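Local coordinates for CBS domain-containing protein CBSX2 (Arabidopsis thaliana, PDB 3SL7), which probably modulates plant development by regulating the chloroplast thioredoxin system through its pair of CBS domains, at residues Y4-F9 / G143-G148; H17-S22 / D26-L31; L40-D45 / G51-Y56. All blocks are in the same frame, centred on the assembly; numbering follows the deposited sequence.

Contact 1: Y4-F9 / G143-G148; sequences YTVGDF and GILTRG. With ACT (acetate ion), chain F.
With CG anti to the backbone N (chi1 -173°), Leu145 extends from the strand toward the turn at Val6, and Val6, whose CG1 is likewise anti to its N (chi1 169°), is left presenting CG2 to it. The two branches that meet are thus Val6 CG2 and Leu145 CD2, 4.3 Å apart. The other methyl of the leucine, CD1, lies 4.4 Å from Phe9 O; the fork of this one side chain touches opposite ends of a short, weakly bonded helical turn. No hydrogen bond crosses this contact: it is made by van der Waals packing alone, and its three touching residues are buried.

The Phe9 ring turns away from the strand, packing on Ala153 and Gln156 of helix 147-159, while its edge faces Tyr4 CB, which lies in the ring plane and 3.8 Å from Phe9 CE2. As in other CBS pairs, the segment at the start of the chain packs on the strand and helices of the second motif, with Ala120 of helix 117-124 touching both Val6 and Leu145.

The turn is held from within. Thr5 N donates to Asp8 OD2 at 2.8 Å, meeting the carboxylate on its anti side and 23° out of its plane, and the backbone adds a bond from Phe9 N to Val6 O. Farther out, Tyr4 N gives a hydrogen bond to an acetate oxygen, whose exact place is uncertain. At the far end of the strand, Thr146 caps helix 147-159 by accepting from Asn149 N, and Arg147 makes a cation-pi contact with Trp82 of the second subunit.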
loop_
_atom_site.group_PDB
_atom_site.type_symbol
_atom_site.label_atom_id
_atom_site.label_comp_id
_atom_site.label_asym_id
_atom_site.label_seq_id
_atom_site.Cartn_x
_atom_site.Cartn_y
_atom_site.Cartn_z
ATOM N N TYR A 4 -2.999 15.387 20.280
ATOM C CA TYR A 4 -3.550 15.432 18.930
ATOM C C TYR A 4 -4.756 14.501 18.750
ATOM O O TYR A 4 -4.987 13.596 19.549
ATOM C CB TYR A 4 -2.473 15.120 17.892
ATOM C CG TYR A 4 -1.419 16.197 17.775
ATOM C CD1 TYR A 4 -0.264 16.151 18.545
ATOM C CD2 TYR A 4 -1.576 17.255 16.891
ATOM C CE1 TYR A 4 0.703 17.130 18.441
ATOM C CE2 TYR A 4 -0.612 18.240 16.778
ATOM C CZ TYR A 4 0.522 18.171 17.556
ATOM O OH TYR A 4 1.483 19.147 17.446
ATOM N N THR A 5 -5.534 14.748 17.706
ATOM C CA THR A 5 -6.713 13.948 17.447
ATOM C C THR A 5 -6.650 13.361 16.028
ATOM O O THR A 5 -5.871 13.813 15.187
ATOM C CB THR A 5 -7.981 14.794 17.570
ATOM O OG1 THR A 5 -7.958 15.807 16.561
ATOM C CG2 THR A 5 -8.079 15.473 18.971
ATOM N N VAL A 6 -7.479 12.363 15.765
ATOM C CA VAL A 6 -7.551 11.777 14.433
ATOM C C VAL A 6 -7.726 12.862 13.371
ATOM O O VAL A 6 -7.065 12.843 12.338
ATOM C CB VAL A 6 -8.696 10.757 14.350
ATOM C CG1 VAL A 6 -8.962 10.338 12.894
ATOM C CG2 VAL A 6 -8.375 9.559 15.220
ATOM N N GLY A 7 -8.609 13.822 13.632
ATOM C CA GLY A 7 -8.927 14.830 12.634
ATOM C C GLY A 7 -7.727 15.624 12.170
ATOM O O GLY A 7 -7.718 16.185 11.073
ATOM N N ASP A 8 -6.709 15.683 13.019
ATOM C CA ASP A 8 -5.498 16.439 12.704
ATOM C C ASP A 8 -4.633 15.760 11.640
ATOM O O ASP A 8 -3.839 16.424 10.973
ATOM C CB ASP A 8 -4.665 16.656 13.969
ATOM C CG ASP A 8 -5.398 17.485 15.021
ATOM O OD1 ASP A 8 -5.999 18.526 14.669
ATOM O OD2 ASP A 8 -5.390 17.086 16.201
ATOM N N PHE A 9 -4.770 14.446 11.489
ATOM C CA PHE A 9 -3.853 13.695 10.619
ATOM C C PHE A 9 -4.488 12.661 9.702
ATOM O O PHE A 9 -3.787 11.984 8.955
ATOM C CB PHE A 9 -2.778 13.025 11.459
ATOM C CG PHE A 9 -1.916 13.997 12.207
ATOM C CD1 PHE A 9 -0.849 14.617 11.584
ATOM C CD2 PHE A 9 -2.179 14.293 13.530
ATOM C CE1 PHE A 9 -0.058 15.507 12.264
ATOM C CE2 PHE A 9 -1.388 15.188 14.218
ATOM C CZ PHE A 9 -0.328 15.798 13.583
ATOM N N GLY A 143 -13.328 10.395 6.511
ATOM C CA GLY A 143 -11.909 10.216 6.321
ATOM C C GLY A 143 -11.491 8.816 6.682
ATOM O O GLY A 143 -12.304 7.976 7.052
ATOM N N ILE A 144 -10.200 8.562 6.589
ATOM C CA ILE A 144 -9.682 7.304 7.057
ATOM C C ILE A 144 -8.344 7.562 7.732
ATOM O O ILE A 144 -7.590 8.442 7.316
ATOM C CB ILE A 144 -9.590 6.257 5.885
ATOM C CG1 ILE A 144 -9.360 4.854 6.422
ATOM C CG2 ILE A 144 -8.500 6.617 4.880
ATOM C CD1 ILE A 144 -9.741 3.771 5.415
ATOM N N LEU A 145 -8.077 6.830 8.807
ATOM C CA LEU A 145 -6.763 6.871 9.440
ATOM C C LEU A 145 -5.972 5.631 9.052
ATOM O O LEU A 145 -6.395 4.500 9.308
ATOM C CB LEU A 145 -6.880 6.942 10.964
ATOM C CG LEU A 145 -5.543 7.170 11.681
ATOM C CD1 LEU A 145 -5.030 8.599 11.420
ATOM C CD2 LEU A 145 -5.676 6.913 13.182
ATOM N N THR A 146 -4.813 5.853 8.449
ATOM C CA THR A 146 -3.962 4.765 8.007
ATOM C C THR A 146 -2.709 4.771 8.855
ATOM O O THR A 146 -2.421 5.760 9.509
ATOM C CB THR A 146 -3.535 4.968 6.549
ATOM O OG1 THR A 146 -2.640 6.085 6.471
ATOM C CG2 THR A 146 -4.754 5.243 5.657
ATOM N N ARG A 147 -1.948 3.682 8.823
ATOM C CA ARG A 147 -0.685 3.643 9.543
ATOM C C ARG A 147 0.230 4.747 9.031
ATOM O O ARG A 147 0.941 5.387 9.807
ATOM C CB ARG A 147 -0.021 2.276 9.407
ATOM C CG ARG A 147 -0.670 1.195 10.257
ATOM C CD ARG A 147 -0.039 -0.168 9.998
ATOM N NE ARG A 147 1.410 -0.156 10.195
ATOM C CZ ARG A 147 2.003 -0.164 11.387
ATOM N NH1 ARG A 147 1.270 -0.167 12.497
ATOM N NH2 ARG A 147 3.330 -0.163 11.473
ATOM N N GLY A 148 0.194 4.975 7.722
ATOM C CA GLY A 148 0.951 6.053 7.113
ATOM C C GLY A 148 0.596 7.427 7.666
ATOM O O GLY A 148 1.470 8.266 7.853
HETATM C C ACT F . -0.176 13.699 21.473
HETATM O O ACT F . 0.931 13.115 21.408
HETATM O OXT ACT F . -0.340 14.628 20.650
HETATM C CH3 ACT F . -1.238 13.309 22.468
#

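Contact 2: H17-S22 / D26-L31; sequences HVVKPS and DDALEL
Val19 and Leu31 reach past one another, each lying alongside the other's flank, and join the extended segment 17-22 to helix 25-35 in the first CBS motif. Val19 is also hydrogen-bonded through its backbone to Pro41 and Ile43 of strand 39-43, so the segment runs beside the strand that follows the helix, consistent with the beta-alpha-beta part of the CBS fold.

The tight part centres on Val19 CG1. Placed anti to the carbonyl carbon (chi1 -66°), this methyl touches Leu31 CD2 at 3.7 Å and, more loosely, Ala28 CB at 4.2 Å. Val19 and Ala28 are both buried, and Val100 of helix 100-103 touches both. The side-chain packing is apolar, and no hydrogen bond passes from loop to helix.

Leu31 and His17, by contrast, are partly exposed, and the fit is looser at His17, which meets the helix through its CB, 4.3 Å from Leu31 CD2. A bound acetate, probably from the crystallisation liquor, lies about 4 Å from the His17 side chain (nearest atoms). Beyond Val19 the two segments diverge, and Asp26 forms a salt bridge with Lys158 of the second subunit. Leu31 CD2 also comes within 3.4 Å of Val18 O.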
loop_
_atom_site.group_PDB
_atom_site.type_symbol
_atom_site.label_atom_id
_atom_site.label_comp_id
_atom_site.label_asym_id
_atom_site.label_seq_id
_atom_site.Cartn_x
_atom_site.Cartn_y
_atom_site.Cartn_z
ATOM N N HIS A 17 -10.950 6.230 -1.407
ATOM C CA HIS A 17 -11.418 5.425 -2.521
ATOM C C HIS A 17 -12.476 4.490 -1.968
ATOM O O HIS A 17 -12.182 3.631 -1.138
ATOM C CB HIS A 17 -10.245 4.667 -3.126
ATOM C CG HIS A 17 -9.020 5.511 -3.276
ATOM N ND1 HIS A 17 -8.965 6.595 -4.131
ATOM C CD2 HIS A 17 -7.821 5.464 -2.652
ATOM C CE1 HIS A 17 -7.775 7.159 -4.044
ATOM N NE2 HIS A 17 -7.061 6.493 -3.150
ATOM N N VAL A 18 -13.717 4.688 -2.396
ATOM C CA VAL A 18 -14.831 3.967 -1.812
ATOM C C VAL A 18 -15.486 3.080 -2.847
ATOM O O VAL A 18 -15.393 3.341 -4.045
ATOM C CB VAL A 18 -15.905 4.922 -1.259
ATOM C CG1 VAL A 18 -15.320 5.818 -0.152
ATOM C CG2 VAL A 18 -16.483 5.765 -2.374
ATOM N N VAL A 19 -16.127 2.018 -2.370
ATOM C CA VAL A 19 -17.037 1.227 -3.198
ATOM C C VAL A 19 -18.339 1.061 -2.431
ATOM O O VAL A 19 -18.442 1.478 -1.276
ATOM C CB VAL A 19 -16.450 -0.156 -3.527
ATOM C CG1 VAL A 19 -15.220 -0.007 -4.424
ATOM C CG2 VAL A 19 -16.083 -0.889 -2.237
ATOM N N LYS A 20 -19.332 0.455 -3.070
ATOM C CA LYS A 20 -20.597 0.172 -2.417
ATOM C C LYS A 20 -20.808 -1.333 -2.355
ATOM O O LYS A 20 -20.100 -2.074 -3.016
ATOM C CB LYS A 20 -21.731 0.841 -3.178
ATOM C CG LYS A 20 -21.516 2.327 -3.386
ATOM C CD LYS A 20 -22.736 2.959 -4.021
ATOM C CE LYS A 20 -22.550 4.449 -4.218
ATOM N NZ LYS A 20 -23.736 5.047 -4.894
ATOM N N PRO A 21 -21.769 -1.791 -1.541
ATOM C CA PRO A 21 -22.001 -3.232 -1.455
ATOM C C PRO A 21 -22.381 -3.797 -2.827
ATOM O O PRO A 21 -22.154 -4.971 -3.097
ATOM C CB PRO A 21 -23.172 -3.337 -0.492
ATOM C CG PRO A 21 -23.009 -2.089 0.405
ATOM C CD PRO A 21 -22.575 -1.033 -0.570
ATOM N N SER A 22 -22.925 -2.950 -3.692
ATOM C CA SER A 22 -23.359 -3.381 -5.022
ATOM C C SER A 22 -22.241 -3.330 -6.062
ATOM O O SER A 22 -22.407 -3.781 -7.193
ATOM C CB SER A 22 -24.538 -2.526 -5.487
ATOM O OG SER A 22 -24.152 -1.175 -5.667
ATOM N N ASP A 26 -15.028 -7.183 -9.606
ATOM C CA ASP A 26 -14.098 -6.777 -10.657
ATOM C C ASP A 26 -13.795 -5.291 -10.592
ATOM O O ASP A 26 -12.634 -4.879 -10.677
ATOM C CB ASP A 26 -14.661 -7.116 -12.049
ATOM C CG ASP A 26 -14.423 -8.555 -12.439
ATOM O OD1 ASP A 26 -13.570 -9.198 -11.792
ATOM O OD2 ASP A 26 -15.076 -9.038 -13.393
ATOM N N ASP A 27 -14.840 -4.480 -10.458
ATOM C CA ASP A 27 -14.636 -3.041 -10.372
ATOM C C ASP A 27 -13.893 -2.640 -9.104
ATOM O O ASP A 27 -13.075 -1.724 -9.135
ATOM C CB ASP A 27 -15.955 -2.285 -10.482
ATOM C CG ASP A 27 -16.541 -2.352 -11.875
ATOM O OD1 ASP A 27 -15.806 -2.699 -12.828
ATOM O OD2 ASP A 27 -17.739 -2.048 -12.010
ATOM N N ALA A 28 -14.185 -3.315 -7.993
ATOM C CA ALA A 28 -13.472 -3.069 -6.746
ATOM C C ALA A 28 -11.991 -3.424 -6.913
ATOM O O ALA A 28 -11.116 -2.669 -6.502
ATOM C CB ALA A 28 -14.093 -3.866 -5.609
ATOM N N LEU A 29 -11.713 -4.574 -7.519
ATOM C CA LEU A 29 -10.331 -4.961 -7.798
ATOM C C LEU A 29 -9.634 -3.913 -8.659
ATOM O O LEU A 29 -8.501 -3.532 -8.380
ATOM C CB LEU A 29 -10.274 -6.332 -8.483
ATOM C CG LEU A 29 -10.475 -7.540 -7.572
ATOM C CD1 LEU A 29 -10.640 -8.823 -8.390
ATOM C CD2 LEU A 29 -9.339 -7.669 -6.581
ATOM N N GLU A 30 -10.320 -3.441 -9.699
ATOM C CA GLU A 30 -9.754 -2.428 -10.590
ATOM C C GLU A 30 -9.404 -1.154 -9.816
ATOM O O GLU A 30 -8.343 -0.557 -10.019
ATOM C CB GLU A 30 -10.720 -2.104 -11.736
ATOM C CG GLU A 30 -10.048 -1.451 -12.938
ATOM C CD GLU A 30 -11.002 -1.228 -14.096
ATOM O OE1 GLU A 30 -10.641 -0.475 -15.027
ATOM O OE2 GLU A 30 -12.110 -1.806 -14.076
ATOM N N LEU A 31 -10.309 -0.749 -8.932
ATOM C CA LEU A 31 -10.113 0.439 -8.106
ATOM C C LEU A 31 -8.928 0.251 -7.173
ATOM O O LEU A 31 -8.116 1.168 -6.994
ATOM C CB LEU A 31 -11.377 0.744 -7.300
ATOM C CG LEU A 31 -11.332 2.062 -6.523
ATOM C CD1 LEU A 31 -11.105 3.220 -7.488
ATOM C CD2 LEU A 31 -12.615 2.264 -5.742
#

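Contact 3: L40-D45 / G51-Y56; sequences LPVIDD and GVVSDY
Leu40, Val42 and Val53 project from the same face of this antiparallel hairpin, and Val53 CG1 touches both of the others. It lies 3.9 Å from Val42 CG2 and 4.1 Å from Leu40 CB, in both cases methyl or methylene against methyl. A chi1 of 68° puts this branch between the backbone N and the carbonyl carbon of Val53, directed over the neighbouring strand. Val42 has a glycine as its bonded partner, and its side chain also lies against the Gly51 peptide: Val42 CB is 3.5 Å from Gly51 O. Helix 25-35 packs on this face through Leu31 and Leu32, which touch Leu40. Pro41 and Val52 turn to the other face, where Pro41 meets Leu141 of the second CBS motif.

Beneath the side chains, Leu40 pairs with Val53 and Val42 with Gly51 as hydrogen-bonded pairs. The bond from Leu40 N to Val53 O measures 2.7 Å. That from Val42 N to Gly51 O is 2.6 Å long. Pro41, opposite Val52 in the non-hydrogen-bonded pair between them, needs no N-H toward its partner; there Val52 CA makes a CA-H...O contact with Leu40 O. Register therefore rests on the four backbone bonds, while the apolar side chains, having no polar atoms to satisfy, suit both faces to burial.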
loop_
_atom_site.group_PDB
_atom_site.type_symbol
_atom_site.label_atom_id
_atom_site.label_comp_id
_atom_site.label_asym_id
_atom_site.label_seq_id
_atom_site.Cartn_x
_atom_site.Cartn_y
_atom_site.Cartn_z
ATOM N N LEU A 40 -10.529 -0.995 0.939
ATOM C CA LEU A 40 -11.462 0.067 0.581
ATOM C C LEU A 40 -12.585 0.136 1.586
ATOM O O LEU A 40 -13.139 -0.900 1.967
ATOM C CB LEU A 40 -12.097 -0.242 -0.775
ATOM C CG LEU A 40 -11.194 -0.374 -1.997
ATOM C CD1 LEU A 40 -11.911 -1.195 -3.067
ATOM C CD2 LEU A 40 -10.812 0.997 -2.525
ATOM N N PRO A 41 -12.948 1.358 2.006
ATOM C CA PRO A 41 -14.167 1.498 2.794
ATOM C C PRO A 41 -15.358 1.286 1.883
ATOM O O PRO A 41 -15.319 1.649 0.704
ATOM C CB PRO A 41 -14.114 2.961 3.276
ATOM C CG PRO A 41 -13.211 3.654 2.331
ATOM C CD PRO A 41 -12.223 2.633 1.853
ATOM N N VAL A 42 -16.408 0.680 2.419
ATOM C CA VAL A 42 -17.635 0.505 1.667
ATOM C C VAL A 42 -18.697 1.434 2.232
ATOM O O VAL A 42 -18.951 1.431 3.438
ATOM C CB VAL A 42 -18.121 -0.953 1.750
ATOM C CG1 VAL A 42 -19.246 -1.209 0.743
ATOM C CG2 VAL A 42 -16.932 -1.922 1.492
ATOM N N ILE A 43 -19.303 2.236 1.368
ATOM C CA ILE A 43 -20.368 3.140 1.771
ATOM C C ILE A 43 -21.661 2.776 1.056
ATOM O O ILE A 43 -21.643 1.996 0.101
ATOM C CB ILE A 43 -20.029 4.595 1.402
ATOM C CG1 ILE A 43 -19.725 4.693 -0.100
ATOM C CG2 ILE A 43 -18.849 5.078 2.214
ATOM C CD1 ILE A 43 -19.757 6.106 -0.638
ATOM N N ASP A 44 -22.782 3.329 1.518
ATOM C CA ASP A 44 -24.010 3.236 0.750
ATOM C C ASP A 44 -24.178 4.508 -0.053
ATOM O O ASP A 44 -23.298 5.373 -0.057
ATOM C CB ASP A 44 -25.231 2.954 1.627
ATOM C CG ASP A 44 -25.569 4.099 2.570
ATOM O OD1 ASP A 44 -25.023 5.215 2.407
ATOM O OD2 ASP A 44 -26.410 3.883 3.474
ATOM N N ASP A 45 -25.316 4.627 -0.723
ATOM C CA ASP A 45 -25.571 5.747 -1.621
ATOM C C ASP A 45 -25.460 7.120 -0.939
ATOM O O ASP A 45 -25.221 8.131 -1.603
ATOM C CB ASP A 45 -26.933 5.571 -2.310
ATOM C CG ASP A 45 -26.959 4.383 -3.273
ATOM O OD1 ASP A 45 -25.877 3.954 -3.732
ATOM O OD2 ASP A 45 -28.065 3.884 -3.580
ATOM N N GLY A 51 -19.154 -0.777 5.689
ATOM C CA GLY A 51 -18.195 -1.853 5.794
ATOM C C GLY A 51 -16.846 -1.500 5.226
ATOM O O GLY A 51 -16.592 -0.367 4.827
ATOM N N VAL A 52 -15.965 -2.487 5.230
ATOM C CA VAL A 52 -14.651 -2.356 4.631
ATOM C C VAL A 52 -14.388 -3.648 3.876
ATOM O O VAL A 52 -14.936 -4.699 4.218
ATOM C CB VAL A 52 -13.549 -2.144 5.700
ATOM C CG1 VAL A 52 -13.797 -0.829 6.478
ATOM C CG2 VAL A 52 -13.506 -3.323 6.660
ATOM N N VAL A 53 -13.555 -3.574 2.846
ATOM C CA VAL A 53 -13.240 -4.764 2.052
ATOM C C VAL A 53 -11.801 -4.671 1.588
ATOM O O VAL A 53 -11.316 -3.582 1.266
ATOM C CB VAL A 53 -14.216 -4.934 0.856
ATOM C CG1 VAL A 53 -14.014 -3.827 -0.169
ATOM C CG2 VAL A 53 -14.031 -6.314 0.230
ATOM N N SER A 54 -11.107 -5.805 1.605
ATOM C CA SER A 54 -9.700 -5.845 1.254
ATOM C C SER A 54 -9.426 -6.730 0.068
ATOM O O SER A 54 -10.285 -7.518 -0.328
ATOM C CB SER A 54 -8.900 -6.376 2.435
ATOM O OG SER A 54 -9.050 -5.517 3.542
ATOM N N ASP A 55 -8.217 -6.617 -0.483
ATOM C CA ASP A 55 -7.797 -7.518 -1.556
ATOM C C ASP A 55 -7.936 -8.984 -1.128
ATOM O O ASP A 55 -8.356 -9.813 -1.919
ATOM C CB ASP A 55 -6.369 -7.214 -2.038
ATOM C CG ASP A 55 -5.382 -7.008 -0.892
ATOM O OD1 ASP A 55 -5.708 -7.322 0.273
ATOM O OD2 ASP A 55 -4.260 -6.536 -1.167
ATOM N N TYR A 56 -7.611 -9.288 0.127
ATOM C CA TYR A 56 -7.714 -10.656 0.640
ATOM C C TYR A 56 -9.161 -11.168 0.683
ATOM O O TYR A 56 -9.398 -12.375 0.689
ATOM C CB TYR A 56 -7.017 -10.809 2.013
ATOM C CG TYR A 56 -7.434 -9.829 3.089
ATOM C CD1 TYR A 56 -6.564 -8.837 3.533
ATOM C CD2 TYR A 56 -8.694 -9.897 3.674
ATOM C CE1 TYR A 56 -6.945 -7.939 4.527
ATOM C CE2 TYR A 56 -9.081 -8.999 4.663
ATOM C CZ TYR A 56 -8.204 -8.026 5.086
ATOM O OH TYR A 56 -8.593 -7.136 6.070
#

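In the fold
Contacts 2 and 3 form one continuous unit of the first CBS motif, with centres 7 Å apart: Lys20 NZ of contact 2 meets Asp45 OD1 of contact 3 in a 2.7 Å salt bridge. Contact 1, where the chain's beginning meets the second motif, lies farther off, its centre 18 Å from that of contact 3 and 23 Å from that of contact 2, on the opposite side of the chain's centre from the latter. Strand 141-146 is common to contacts 1 and 3, carrying Leu145 of contact 1 and Leu141, which packs on Pro41. Contacts 1 and 2 both touch the second subunit. Bound acetate lies near His17 and about 6 Å from the side chains of Phe9 and Pro41.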